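Local coordinates for protein cytosol aminopeptidase (Staphylococcus aureus subsp. aureus, PDB 3KZW) that probably acts as a metal-dependent leucyl aminopeptidase, removing amino-terminal residues from peptides, as its family does, at residues G315-I329 against F503-Q515. Numbering follows the deposited sequence.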
# COMPACT_ATOMS: atom_id res chain seq x y z
N GLY A 315 16.55 -32.01 17.84
CA GLY A 315 15.77 -33.22 17.60
C GLY A 315 16.55 -34.31 16.88
O GLY A 315 16.49 -35.48 17.27
N ILE A 316 17.30 -33.91 15.85
CA ILE A 316 18.13 -34.84 15.08
C ILE A 316 19.20 -35.49 15.96
O ILE A 316 19.39 -36.71 15.90
CB ILE A 316 18.78 -34.14 13.85
CG1 ILE A 316 17.71 -33.76 12.82
CG2 ILE A 316 19.82 -35.04 13.19
CD1 ILE A 316 18.14 -32.69 11.82
N ILE A 317 19.88 -34.69 16.77
CA ILE A 317 20.90 -35.19 17.69
C ILE A 317 20.29 -36.08 18.77
O ILE A 317 20.86 -37.11 19.15
CB ILE A 317 21.74 -34.03 18.29
CG1 ILE A 317 22.52 -33.31 17.18
CG2 ILE A 317 22.70 -34.54 19.37
CD1 ILE A 317 23.06 -31.94 17.56
N GLU A 318 19.10 -35.69 19.26
CA GLU A 318 18.35 -36.49 20.23
C GLU A 318 18.03 -37.88 19.68
O GLU A 318 18.17 -38.88 20.39
CB GLU A 318 17.07 -35.76 20.65
CG GLU A 318 16.07 -36.58 21.48
CD GLU A 318 16.52 -36.83 22.92
OE1 GLU A 318 17.60 -36.36 23.32
OE2 GLU A 318 15.77 -37.50 23.66
N ALA A 319 17.61 -37.93 18.42
CA ALA A 319 17.29 -39.19 17.76
C ALA A 319 18.53 -40.04 17.53
O ALA A 319 18.53 -41.24 17.79
CB ALA A 319 16.57 -38.93 16.45
N ALA A 320 19.61 -39.40 17.06
CA ALA A 320 20.86 -40.10 16.78
C ALA A 320 21.46 -40.74 18.02
O ALA A 320 21.99 -41.85 17.96
CB ALA A 320 21.86 -39.14 16.13
N SER A 321 21.37 -40.04 19.16
CA SER A 321 21.94 -40.53 20.42
C SER A 321 21.12 -41.66 21.03
O SER A 321 21.69 -42.62 21.56
CB SER A 321 22.10 -39.38 21.42
OG SER A 321 20.84 -38.83 21.79
N ARG A 322 19.80 -41.54 20.95
CA ARG A 322 18.89 -42.57 21.48
C ARG A 322 18.90 -43.84 20.63
O ARG A 322 18.65 -44.93 21.14
CB ARG A 322 17.47 -42.03 21.61
CG ARG A 322 17.24 -41.20 22.87
CD ARG A 322 15.84 -40.63 22.91
NE ARG A 322 14.83 -41.65 23.17
CZ ARG A 322 13.51 -41.43 23.20
NH1 ARG A 322 13.04 -40.21 22.98
NH2 ARG A 322 12.68 -42.43 23.44
N LEU A 323 19.19 -43.68 19.34
CA LEU A 323 19.35 -44.82 18.44
C LEU A 323 20.78 -45.37 18.49
O LEU A 323 21.06 -46.42 17.91
CB LEU A 323 18.98 -44.45 17.00
CG LEU A 323 17.52 -44.09 16.70
CD1 LEU A 323 17.34 -43.83 15.21
CD2 LEU A 323 16.56 -45.18 17.17
N GLN A 324 21.65 -44.65 19.20
CA GLN A 324 23.07 -45.02 19.35
C GLN A 324 23.75 -45.26 18.00
O GLN A 324 24.42 -46.28 17.80
CB GLN A 324 23.23 -46.22 20.29
CG GLN A 324 22.96 -45.91 21.75
CD GLN A 324 22.84 -47.15 22.62
OE1 GLN A 324 22.18 -48.12 22.25
NE2 GLN A 324 23.49 -47.13 23.77
N LEU A 325 23.57 -44.31 17.09
CA LEU A 325 24.12 -44.40 15.74
C LEU A 325 25.63 -44.19 15.76
O LEU A 325 26.13 -43.31 16.46
CB LEU A 325 23.46 -43.37 14.82
CG LEU A 325 21.95 -43.45 14.58
CD1 LEU A 325 21.50 -42.30 13.70
CD2 LEU A 325 21.53 -44.79 13.97
N PRO A 326 26.37 -45.01 14.98
CA PRO A 326 27.83 -44.89 14.91
C PRO A 326 28.27 -43.70 14.06
O PRO A 326 28.92 -43.88 13.02
CB PRO A 326 28.26 -46.22 14.28
CG PRO A 326 27.09 -46.64 13.47
CD PRO A 326 25.87 -46.14 14.18
N VAL A 327 27.92 -42.49 14.50
CA VAL A 327 28.30 -41.26 13.81
C VAL A 327 28.78 -40.19 14.79
O VAL A 327 28.32 -40.14 15.93
CB VAL A 327 27.13 -40.68 12.96
CG1 VAL A 327 26.89 -41.52 11.71
CG2 VAL A 327 25.85 -40.54 13.78
N ASN A 328 29.70 -39.35 14.34
CA ASN A 328 30.14 -38.20 15.11
C ASN A 328 29.42 -36.96 14.62
O ASN A 328 29.44 -36.65 13.43
CB ASN A 328 31.66 -38.02 15.03
CG ASN A 328 32.43 -39.11 15.76
OD1 ASN A 328 31.85 -39.90 16.51
ND2 ASN A 328 33.73 -39.14 15.55
N ILE A 329 28.77 -36.25 15.55
CA ILE A 329 28.02 -35.04 15.22
C ILE A 329 28.45 -33.87 16.11
O ILE A 329 28.59 -34.02 17.33
CB ILE A 329 26.48 -35.26 15.36
CG1 ILE A 329 26.00 -36.36 14.42
CG2 ILE A 329 25.72 -33.96 15.09
CD1 ILE A 329 24.61 -36.89 14.74
N PHE A 503 10.14 -30.60 10.52
CA PHE A 503 10.58 -30.87 9.16
C PHE A 503 12.08 -31.11 9.06
O PHE A 503 12.87 -30.44 9.74
CB PHE A 503 10.16 -29.72 8.23
CG PHE A 503 9.95 -30.14 6.80
CD1 PHE A 503 8.78 -30.79 6.41
CD2 PHE A 503 10.93 -29.89 5.85
CE1 PHE A 503 8.59 -31.18 5.09
CE2 PHE A 503 10.75 -30.28 4.52
CZ PHE A 503 9.58 -30.92 4.14
N MET A 504 12.45 -32.06 8.20
CA MET A 504 13.85 -32.46 7.96
C MET A 504 14.38 -33.54 8.90
O MET A 504 15.26 -34.31 8.51
CB MET A 504 14.82 -31.26 7.93
CG MET A 504 14.63 -30.29 6.76
SD MET A 504 14.61 -31.06 5.13
CE MET A 504 16.24 -31.81 5.07
N ILE A 505 13.85 -33.60 10.12
CA ILE A 505 14.28 -34.60 11.11
C ILE A 505 14.19 -36.04 10.56
O ILE A 505 15.18 -36.77 10.65
CB ILE A 505 13.55 -34.46 12.48
CG1 ILE A 505 13.83 -33.08 13.09
CG2 ILE A 505 13.98 -35.57 13.44
CD1 ILE A 505 12.96 -32.73 14.28
N PRO A 506 13.04 -36.43 9.98
CA PRO A 506 12.97 -37.78 9.39
C PRO A 506 14.01 -38.01 8.29
O PRO A 506 14.62 -39.08 8.24
CB PRO A 506 11.56 -37.83 8.78
CG PRO A 506 10.78 -36.85 9.58
CD PRO A 506 11.73 -35.75 9.90
N THR A 507 14.22 -37.01 7.43
CA THR A 507 15.17 -37.11 6.32
C THR A 507 16.62 -37.27 6.79
O THR A 507 17.32 -38.17 6.34
CB THR A 507 15.04 -35.90 5.36
OG1 THR A 507 13.73 -35.90 4.77
CG2 THR A 507 16.08 -35.96 4.24
N ILE A 508 17.05 -36.39 7.69
CA ILE A 508 18.44 -36.38 8.16
C ILE A 508 18.77 -37.62 9.00
O ILE A 508 19.85 -38.20 8.85
CB ILE A 508 18.78 -35.07 8.93
CG1 ILE A 508 18.51 -33.84 8.06
CG2 ILE A 508 20.24 -35.08 9.42
CD1 ILE A 508 19.29 -33.78 6.74
N VAL A 509 17.84 -38.03 9.86
CA VAL A 509 18.00 -39.24 10.66
C VAL A 509 18.20 -40.46 9.75
O VAL A 509 19.11 -41.27 9.98
CB VAL A 509 16.81 -39.46 11.64
CG1 VAL A 509 16.81 -40.88 12.21
CG2 VAL A 509 16.86 -38.44 12.76
N GLN A 510 17.37 -40.57 8.72
CA GLN A 510 17.48 -41.64 7.74
C GLN A 510 18.84 -41.62 7.03
O GLN A 510 19.44 -42.67 6.80
CB GLN A 510 16.33 -41.57 6.73
CG GLN A 510 16.26 -42.73 5.74
CD GLN A 510 16.14 -44.08 6.41
OE1 GLN A 510 16.92 -44.99 6.12
NE2 GLN A 510 15.18 -44.21 7.32
N TRP A 511 19.31 -40.42 6.70
CA TRP A 511 20.62 -40.22 6.08
C TRP A 511 21.75 -40.61 7.02
O TRP A 511 22.74 -41.22 6.60
CB TRP A 511 20.78 -38.78 5.60
CG TRP A 511 22.11 -38.51 4.97
CD1 TRP A 511 22.48 -38.81 3.69
CD2 TRP A 511 23.25 -37.91 5.58
NE1 TRP A 511 23.78 -38.42 3.47
CE2 TRP A 511 24.28 -37.87 4.62
CE3 TRP A 511 23.51 -37.39 6.86
CZ2 TRP A 511 25.55 -37.33 4.88
CZ3 TRP A 511 24.77 -36.86 7.13
CH2 TRP A 511 25.78 -36.84 6.14
N LEU A 512 21.61 -40.24 8.29
CA LEU A 512 22.60 -40.57 9.32
C LEU A 512 22.69 -42.07 9.56
O LEU A 512 23.76 -42.59 9.88
CB LEU A 512 22.28 -39.86 10.64
CG LEU A 512 22.56 -38.35 10.75
CD1 LEU A 512 22.03 -37.83 12.07
CD2 LEU A 512 24.04 -38.03 10.60
N LYS A 513 21.57 -42.77 9.41
CA LYS A 513 21.51 -44.22 9.55
C LYS A 513 22.33 -44.94 8.48
O LYS A 513 22.69 -46.11 8.65
CB LYS A 513 20.06 -44.71 9.50
CG LYS A 513 19.29 -44.56 10.81
CD LYS A 513 17.83 -44.97 10.66
CE LYS A 513 17.68 -46.48 10.47
NZ LYS A 513 16.26 -46.88 10.25
N GLN A 514 22.62 -44.24 7.38
CA GLN A 514 23.31 -44.83 6.23
C GLN A 514 24.80 -44.49 6.16
O GLN A 514 25.44 -44.74 5.13
CB GLN A 514 22.59 -44.44 4.94
CG GLN A 514 21.18 -44.99 4.82
CD GLN A 514 20.42 -44.46 3.62
OE1 GLN A 514 21.01 -43.86 2.71
NE2 GLN A 514 19.11 -44.68 3.60
N GLN A 515 25.35 -43.94 7.24
CA GLN A 515 26.76 -43.54 7.27
C GLN A 515 27.67 -44.61 7.89
O GLN A 515 27.59 -44.91 9.08
CB GLN A 515 26.93 -42.20 7.99
CG GLN A 515 26.12 -41.05 7.39
CD GLN A 515 26.34 -40.88 5.90
OE1 GLN A 515 25.41 -41.06 5.10
NE2 GLN A 515 27.57 -40.55 5.51
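Ile316 is the main bump of helix 315-322, filling the hollow between Ile505, Ile508 and Leu512, one helical turn after another on the facing helix 505-512. Its branches divide the work. CG1 lies over the backbone of Ile505, 3.9 Å from Ile505 CA, while CD1 runs on to CB of Ile508 at 3.8 Å. CG2, anti to the backbone N (chi1 -68°), meets Leu512 CD1 at 3.7 Å and touches Ile508 CG2. Beside Ile316 the small Ala319 leaves a shallow seat for Val509, whose CG2 comes to 3.7 Å from Ala319 CB. The absent side chain at Gly315 likewise makes room for the tip of Ile505. The two helices run roughly the same way, their axes 9.6 Å apart at closest approach and crossing at -38°. Both belong to the catalytic domain, an alpha/beta fold in which helix 308-322 leads into strand 328-338 of the mixed sheet; helix 505-512 packs Ile508 against Phe390 of strand 386-391. A Schellman motif with Gln324 at positive phi turns the chain back past the end of helix 505-512. There Leu512 is the opposing bump, received in a hollow of Ile316, Ala320, Leu325, Val327 and Ile329. It meets Ile329 tip to tip, CD1 to CD1 at 3.8 Å, whereas Leu325 crosses it at about a right angle, laying CD1 near CB. The other Leu325 methyl, CD2, rests 3.9 Å from CG of Lys513, whose amino group goes on to a salt bridge with Glu192. Val327 CG1 rests on both Leu512 O and Gln515 CB, 3.8 Å from the latter.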